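Local coordinates for protein amorpha-4,11-diene synthase (Artemisia annua, PDB 4GAX) that probably cyclises farnesyl diphosphate to a sesquiterpene with the help of metal ions, in a mutant form of alpha-bisabolol synthase, at residues A[205-208]-A[209-212]; A[212-215]-A[216-219]; A[258-261]-A[262-266]. All coordinates share one frame; numbering follows the deposited sequence.

In the fold
Contacts 1 and 2 follow directly along the chain and share K212, their centres 10 Å apart. Contact 1 is the last turns of helix 200-211, partly buried, with apolar side chains on one flank and charged ones on another. Contact 2 is the loop leading to helix 219-232; it lies nearer the middle of the chain, uses mostly weak backbone bonds, lysine stems and waters, and shares the E222 carboxylate with contact 1. Contact 3 lies within the long helix 238-269, its centre 35 Å from that of contact 1 and 28 Å from that of contact 2. It is mostly buried and rests on regular helical bonds, with one serine hydroxyl added.

Contact 1: A[205-208]-A[209-212]; sequences EIQR and ALKK
Q207 and K211, one turn apart near the C-terminal end of helix 200-211 in the all-helical N-terminal domain, are joined by a side-chain hydrogen bond. K211 NZ donates to Q207 OE1 at 3.0 Å, from a position 30° out of the amide's carbonyl plane. The lysine chain is bent at chi2, chi3 and chi4; Q207 leaves the backbone away from K211, but its bend at chi2 brings the amide round to the amine. On its other atom the same amide meets L210, whose CD1 lies 3.6 Å from Q207 NE2, the two side chains crossing at about a right angle. CD1 of L210 also rests 3.9 Å from I206 CG2, and these two residues run side by side in the same direction. I206 and L210 pack against helices 175-194 and 157-167, and A209 touches L161 and E165 of the latter. R208 starts with CG between its backbone N and carbonyl carbon (chi1 57°), then bends at chi3. Its NH1 forms a salt bridge with E205 OE2, while NH2 carries on to E222 and Q225 of helix 219-232, so R208 spans the two helices. The last helical bond runs from K212 N to R208 O at 3.0 Å, where K212 leaves the helix.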
loop_
_atom_site.group_PDB
_atom_site.type_symbol
_atom_site.label_atom_id
_atom_site.label_comp_id
_atom_site.label_asym_id
_atom_site.label_seq_id
_atom_site.Cartn_x
_atom_site.Cartn_y
_atom_site.Cartn_z
ATOM N N GLU A 205 -13.010 4.411 -17.931
ATOM C CA GLU A 205 -13.242 4.224 -16.507
ATOM C C GLU A 205 -13.623 2.779 -16.149
ATOM O O GLU A 205 -13.159 2.242 -15.131
ATOM C CB GLU A 205 -14.300 5.200 -16.000
ATOM C CG GLU A 205 -14.497 5.171 -14.494
ATOM C CD GLU A 205 -13.306 5.738 -13.724
ATOM O OE1 GLU A 205 -12.374 6.306 -14.343
ATOM O OE2 GLU A 205 -13.318 5.622 -12.483
ATOM N N ILE A 206 -14.457 2.149 -16.976
ATOM C CA ILE A 206 -14.750 0.720 -16.801
ATOM C C ILE A 206 -13.472 -0.124 -16.978
ATOM O O ILE A 206 -13.180 -1.009 -16.188
ATOM C CB ILE A 206 -15.784 0.248 -17.823
ATOM C CG1 ILE A 206 -17.101 1.001 -17.611
ATOM C CG2 ILE A 206 -16.000 -1.268 -17.723
ATOM C CD1 ILE A 206 -18.103 0.800 -18.752
ATOM N N GLN A 207 -12.705 0.147 -18.021
ATOM C CA GLN A 207 -11.539 -0.688 -18.296
ATOM C C GLN A 207 -10.444 -0.524 -17.241
ATOM O O GLN A 207 -9.749 -1.487 -16.921
ATOM C CB GLN A 207 -11.013 -0.454 -19.712
ATOM C CG GLN A 207 -11.125 -1.689 -20.631
ATOM C CD GLN A 207 -10.654 -3.016 -19.975
ATOM O OE1 GLN A 207 -9.645 -3.065 -19.247
ATOM N NE2 GLN A 207 -11.390 -4.100 -20.252
ATOM N N ARG A 208 -10.311 0.661 -16.649
ATOM C CA ARG A 208 -9.323 0.787 -15.567
ATOM C C ARG A 208 -9.747 -0.056 -14.366
ATOM O O ARG A 208 -8.923 -0.751 -13.778
ATOM C CB ARG A 208 -9.017 2.247 -15.168
ATOM C CG ARG A 208 -10.200 3.098 -14.734
ATOM C CD ARG A 208 -9.751 4.532 -14.358
ATOM N NE ARG A 208 -8.916 4.532 -13.174
ATOM C CZ ARG A 208 -9.315 4.880 -11.952
ATOM N NH1 ARG A 208 -10.552 5.310 -11.718
ATOM N NH2 ARG A 208 -8.459 4.804 -10.952
ATOM N N ALA A 209 -11.037 -0.021 -14.029
ATOM C CA ALA A 209 -11.561 -0.831 -12.935
ATOM C C ALA A 209 -11.334 -2.326 -13.183
ATOM O O ALA A 209 -10.926 -3.066 -12.275
ATOM C CB ALA A 209 -13.046 -0.538 -12.723
ATOM N N LEU A 210 -11.610 -2.769 -14.407
ATOM C CA LEU A 210 -11.396 -4.171 -14.770
ATOM C C LEU A 210 -9.917 -4.581 -14.693
ATOM O O LEU A 210 -9.592 -5.721 -14.331
ATOM C CB LEU A 210 -11.949 -4.441 -16.175
ATOM C CG LEU A 210 -13.472 -4.330 -16.322
ATOM C CD1 LEU A 210 -13.902 -4.587 -17.766
ATOM C CD2 LEU A 210 -14.183 -5.285 -15.372
ATOM N N LYS A 211 -9.020 -3.658 -15.043
ATOM C CA LYS A 211 -7.579 -3.911 -14.941
ATOM C C LYS A 211 -7.138 -4.060 -13.476
ATOM O O LYS A 211 -6.323 -4.928 -13.155
ATOM C CB LYS A 211 -6.788 -2.788 -15.623
ATOM C CG LYS A 211 -5.340 -3.133 -15.968
ATOM C CD LYS A 211 -4.925 -2.545 -17.332
ATOM C CE LYS A 211 -5.604 -3.271 -18.506
ATOM N NZ LYS A 211 -6.669 -2.466 -19.199
ATOM N N LYS A 212 -7.669 -3.222 -12.593
ATOM C CA LYS A 212 -7.362 -3.329 -11.164
ATOM C C LYS A 212 -8.487 -2.693 -10.370
ATOM O O LYS A 212 -8.830 -1.514 -10.573
ATOM C CB LYS A 212 -6.031 -2.632 -10.824
ATOM C CG LYS A 212 -5.688 -2.694 -9.324
ATOM C CD LYS A 212 -4.371 -1.972 -8.999
ATOM C CE LYS A 212 -3.159 -2.705 -9.548
ATOM N NZ LYS A 212 -1.902 -2.257 -8.845
#

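Contact 2: A[212-215]-A[216-219]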
loop_
_atom_site.group_PDB
_atom_site.type_symbol
_atom_site.label_atom_id
_atom_site.label_comp_id
_atom_site.label_asym_id
_atom_site.label_seq_id
_atom_site.Cartn_x
_atom_site.Cartn_y
_atom_site.Cartn_z
ATOM N N LYS A 212 -7.669 -3.222 -12.593
ATOM C CA LYS A 212 -7.362 -3.329 -11.164
ATOM C C LYS A 212 -8.487 -2.693 -10.370
ATOM O O LYS A 212 -8.830 -1.514 -10.573
ATOM C CB LYS A 212 -6.031 -2.632 -10.824
ATOM C CG LYS A 212 -5.688 -2.694 -9.324
ATOM C CD LYS A 212 -4.371 -1.972 -8.999
ATOM C CE LYS A 212 -3.159 -2.705 -9.548
ATOM N NZ LYS A 212 -1.902 -2.257 -8.845
ATOM N N PRO A 213 -9.099 -3.469 -9.468
ATOM C CA PRO A 213 -10.211 -2.862 -8.743
ATOM C C PRO A 213 -9.742 -1.792 -7.757
ATOM O O PRO A 213 -8.571 -1.787 -7.342
ATOM C CB PRO A 213 -10.836 -4.043 -8.020
ATOM C CG PRO A 213 -9.743 -5.063 -7.911
ATOM C CD PRO A 213 -8.893 -4.890 -9.119
ATOM N N LEU A 214 -10.667 -0.900 -7.410
ATOM C CA LEU A 214 -10.412 0.246 -6.559
ATOM C C LEU A 214 -9.709 -0.112 -5.238
ATOM O O LEU A 214 -8.751 0.563 -4.807
ATOM C CB LEU A 214 -11.757 0.922 -6.267
ATOM C CG LEU A 214 -11.779 2.131 -5.350
ATOM C CD1 LEU A 214 -10.894 3.218 -5.937
ATOM C CD2 LEU A 214 -13.222 2.634 -5.204
ATOM N N TRP A 215 -10.179 -1.178 -4.609
ATOM C CA TRP A 215 -9.647 -1.611 -3.311
ATOM C C TRP A 215 -8.165 -1.956 -3.386
ATOM O O TRP A 215 -7.412 -1.705 -2.442
ATOM C CB TRP A 215 -10.451 -2.808 -2.810
ATOM C CG TRP A 215 -9.984 -3.442 -1.502
ATOM C CD1 TRP A 215 -9.755 -4.774 -1.290
ATOM C CD2 TRP A 215 -9.715 -2.788 -0.243
ATOM N NE1 TRP A 215 -9.357 -4.991 0.012
ATOM C CE2 TRP A 215 -9.324 -3.792 0.674
ATOM C CE3 TRP A 215 -9.749 -1.457 0.190
ATOM C CZ2 TRP A 215 -8.976 -3.509 2.003
ATOM C CZ3 TRP A 215 -9.407 -1.175 1.513
ATOM C CH2 TRP A 215 -9.030 -2.199 2.406
ATOM N N LYS A 216 -7.743 -2.515 -4.518
ATOM C CA LYS A 216 -6.347 -2.913 -4.685
ATOM C C LYS A 216 -5.415 -1.768 -5.107
ATOM O O LYS A 216 -4.201 -1.862 -4.930
ATOM C CB LYS A 216 -6.238 -4.101 -5.666
ATOM C CG LYS A 216 -6.583 -5.441 -4.996
ATOM C CD LYS A 216 -6.747 -6.596 -5.979
ATOM C CE LYS A 216 -5.470 -6.889 -6.737
ATOM N NZ LYS A 216 -4.314 -6.753 -5.834
ATOM N N ARG A 217 -5.974 -0.702 -5.678
ATOM C CA ARG A 217 -5.172 0.457 -6.091
ATOM C C ARG A 217 -4.885 1.349 -4.877
ATOM O O ARG A 217 -5.783 1.637 -4.068
ATOM C CB ARG A 217 -5.906 1.265 -7.170
ATOM C CG ARG A 217 -5.112 2.470 -7.724
ATOM C CD ARG A 217 -5.721 2.953 -9.056
ATOM N NE ARG A 217 -7.152 2.728 -9.013
ATOM C CZ ARG A 217 -7.812 1.906 -9.815
ATOM N NH1 ARG A 217 -7.182 1.247 -10.778
ATOM N NH2 ARG A 217 -9.113 1.760 -9.647
ATOM N N LEU A 218 -3.634 1.785 -4.746
ATOM C CA LEU A 218 -3.253 2.677 -3.654
ATOM C C LEU A 218 -4.076 3.965 -3.786
ATOM O O LEU A 218 -4.237 4.468 -4.897
ATOM C CB LEU A 218 -1.764 3.012 -3.783
ATOM C CG LEU A 218 -0.768 2.142 -3.011
ATOM C CD1 LEU A 218 -1.424 0.958 -2.322
ATOM C CD2 LEU A 218 0.364 1.696 -3.919
ATOM N N PRO A 219 -4.556 4.517 -2.661
ATOM C CA PRO A 219 -5.431 5.699 -2.703
ATOM C C PRO A 219 -4.854 6.914 -3.428
ATOM O O PRO A 219 -5.616 7.591 -4.106
ATOM C CB PRO A 219 -5.691 6.031 -1.221
ATOM C CG PRO A 219 -4.802 5.085 -0.414
ATOM C CD PRO A 219 -4.471 3.927 -1.307
HETATM O O HOH W 1 -1.750 -2.008 -5.964
HETATM O O HOH W 2 -6.659 0.754 -1.692
#
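K212 and R217 meet in the loop that joins helix 200-211 to helix 219-232. The carbonyl of K212 receives a weak bond from R217 NH1, 3.2 Å away, while the lysine's own stem passes K216 and R217: it crosses K216 at about a right angle, CG touching K216 CB, and its CD is 3.9 Å from R217 CA. This stem leaves with CG anti to the backbone N (chi1 179°) and runs straight until chi3, where it bends and carries NZ to a water that accepts from NZ and donates to K216 O. A second water donates to both W215 O and R217 O. K216 takes a different course. Its CG sits beside the backbone N (chi1 -79°), and the chain runs alongside the P213 ring, pointing the same way, with K216 CD 3.9 Å from P213 CG; further bends at chi3 and chi4 take the amine to a cation-pi contact with W504. The R217 chain is bent at chi3, and its guanidinium has P213 O 4.2 Å above one face, offset toward the rim. The same P213 O accepts from R217 N at 3.3 Å and, weakly, from K216 N, which defines the turn. W215 points away from the turn, giving its NE1 to N508 and an edge-to-face contact to H530. R217 NE forms a salt bridge with E222, the carboxylate that R208 also binds; this shared anion probably offsets the closeness of the two guanidinium groups and ties the loop to the helix that follows it.

Contact 3: A[258-261]-A[262-266]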
loop_
_atom_site.group_PDB
_atom_site.type_symbol
_atom_site.label_atom_id
_atom_site.label_comp_id
_atom_site.label_asym_id
_atom_site.label_seq_id
_atom_site.Cartn_x
_atom_site.Cartn_y
_atom_site.Cartn_z
ATOM N N GLU A 258 9.769 16.280 0.814
ATOM C CA GLU A 258 10.249 15.071 1.492
ATOM C C GLU A 258 11.299 14.337 0.659
ATOM O O GLU A 258 12.335 13.909 1.176
ATOM C CB GLU A 258 9.068 14.131 1.782
ATOM C CG GLU A 258 8.012 14.761 2.677
ATOM C CD GLU A 258 6.720 13.954 2.739
ATOM O OE1 GLU A 258 6.603 12.937 2.007
ATOM O OE2 GLU A 258 5.808 14.336 3.525
ATOM N N LEU A 259 11.028 14.187 -0.638
ATOM C CA LEU A 259 11.942 13.491 -1.525
ATOM C C LEU A 259 13.217 14.300 -1.727
ATOM O O LEU A 259 14.299 13.735 -1.912
ATOM C CB LEU A 259 11.266 13.214 -2.866
ATOM C CG LEU A 259 12.113 12.483 -3.914
ATOM C CD1 LEU A 259 12.729 11.205 -3.354
ATOM C CD2 LEU A 259 11.250 12.151 -5.130
ATOM N N SER A 260 13.091 15.626 -1.709
ATOM C CA SER A 260 14.270 16.493 -1.731
ATOM C C SER A 260 15.168 16.277 -0.498
ATOM O O SER A 260 16.405 16.198 -0.610
ATOM C CB SER A 260 13.843 17.961 -1.814
ATOM O OG SER A 260 14.959 18.820 -1.654
ATOM N N GLN A 261 14.549 16.213 0.675
ATOM C CA GLN A 261 15.282 15.964 1.910
ATOM C C GLN A 261 15.918 14.573 1.877
ATOM O O GLN A 261 17.068 14.398 2.248
ATOM C CB GLN A 261 14.347 16.105 3.117
ATOM C CG GLN A 261 13.788 17.509 3.276
ATOM C CD GLN A 261 12.636 17.588 4.264
ATOM O OE1 GLN A 261 11.676 18.333 4.059
ATOM N NE2 GLN A 261 12.731 16.827 5.346
ATOM N N LEU A 262 15.175 13.584 1.401
ATOM C CA LEU A 262 15.712 12.236 1.280
ATOM C C LEU A 262 16.830 12.141 0.266
ATOM O O LEU A 262 17.788 11.378 0.461
ATOM C CB LEU A 262 14.599 11.249 0.937
ATOM C CG LEU A 262 13.772 10.893 2.161
ATOM C CD1 LEU A 262 12.426 10.316 1.715
ATOM C CD2 LEU A 262 14.537 9.885 3.040
ATOM N N SER A 263 16.709 12.916 -0.813
ATOM C CA SER A 263 17.711 12.920 -1.869
ATOM C C SER A 263 19.018 13.475 -1.347
ATOM O O SER A 263 20.085 12.965 -1.696
ATOM C CB SER A 263 17.230 13.707 -3.097
ATOM O OG SER A 263 16.070 13.099 -3.640
ATOM N N LYS A 264 18.942 14.511 -0.508
ATOM C CA LYS A 264 20.161 15.120 0.051
ATOM C C LYS A 264 20.858 14.167 1.013
ATOM O O LYS A 264 22.073 13.986 0.951
ATOM C CB LYS A 264 19.851 16.440 0.766
ATOM C CG LYS A 264 19.883 17.641 -0.153
ATOM C CD LYS A 264 19.009 18.770 0.366
ATOM C CE LYS A 264 18.547 19.657 -0.777
ATOM N NZ LYS A 264 17.735 20.808 -0.298
ATOM N N TRP A 265 20.068 13.588 1.913
ATOM C CA TRP A 265 20.531 12.552 2.835
ATOM C C TRP A 265 21.236 11.416 2.098
ATOM O O TRP A 265 22.343 11.007 2.476
ATOM C CB TRP A 265 19.326 11.999 3.586
ATOM C CG TRP A 265 19.591 10.844 4.527
ATOM C CD1 TRP A 265 20.052 10.920 5.822
ATOM C CD2 TRP A 265 19.335 9.450 4.275
ATOM N NE1 TRP A 265 20.125 9.658 6.373
ATOM C CE2 TRP A 265 19.689 8.740 5.449
ATOM C CE3 TRP A 265 18.855 8.735 3.165
ATOM C CZ2 TRP A 265 19.564 7.349 5.546
ATOM C CZ3 TRP A 265 18.734 7.358 3.259
ATOM C CH2 TRP A 265 19.084 6.677 4.443
ATOM N N TRP A 266 20.592 10.911 1.046
ATOM C CA TRP A 266 21.136 9.794 0.270
ATOM C C TRP A 266 22.411 10.191 -0.460
ATOM O O TRP A 266 23.391 9.436 -0.493
ATOM C CB TRP A 266 20.087 9.264 -0.735
ATOM C CG TRP A 266 20.549 8.034 -1.467
ATOM C CD1 TRP A 266 20.768 7.904 -2.812
ATOM C CD2 TRP A 266 20.894 6.768 -0.881
ATOM N NE1 TRP A 266 21.204 6.628 -3.101
ATOM C CE2 TRP A 266 21.295 5.915 -1.932
ATOM C CE3 TRP A 266 20.906 6.275 0.431
ATOM C CZ2 TRP A 266 21.692 4.590 -1.711
ATOM C CZ3 TRP A 266 21.292 4.964 0.649
ATOM C CH2 TRP A 266 21.681 4.133 -0.419
#
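S263 turns its hydroxyl back along helix 238-269, a long helix of the all-helical terpene synthase fold, onto the carbonyl of L259 one turn earlier. With OG beside its own backbone N (chi1 -62°), the serine bonds L259 O at 2.6 Å, while S263 N reaches the same oxygen at 2.8 Å. The two donors approach from opposite faces of the carbonyl plane, so L259 O is gripped twice. The leucine's own side chain starts off away from the serine, but its end swings back, leaving CD1 3.9 Å from S263 OG. With an alanine here the hydroxyl is gone, and of this pair of donors L259 O would probably be held by the backbone N-H alone, with a small gap beside L259 CD1. L262 stands on another side of the helix and leans on the preceding turn, its CG 3.5 Å from E258 O. Farther out L262 touches Y286 and A306, while E258 leads away to a salt bridge with R302 and hydrogen bonds with Y286 and S299. K264 is extended beyond CG and runs back alongside S260, bringing NZ within 3.7 Å of S260 OG, yet S260 OG is hydrogen-bonded to L42 O. W265, its CG anti to the backbone N, directs its indole to a cation-pi contact with K307. On the near side of the same ring the carbonyl oxygen of L262 lies in plane at the edge, 3.9 Å from W265 CE3.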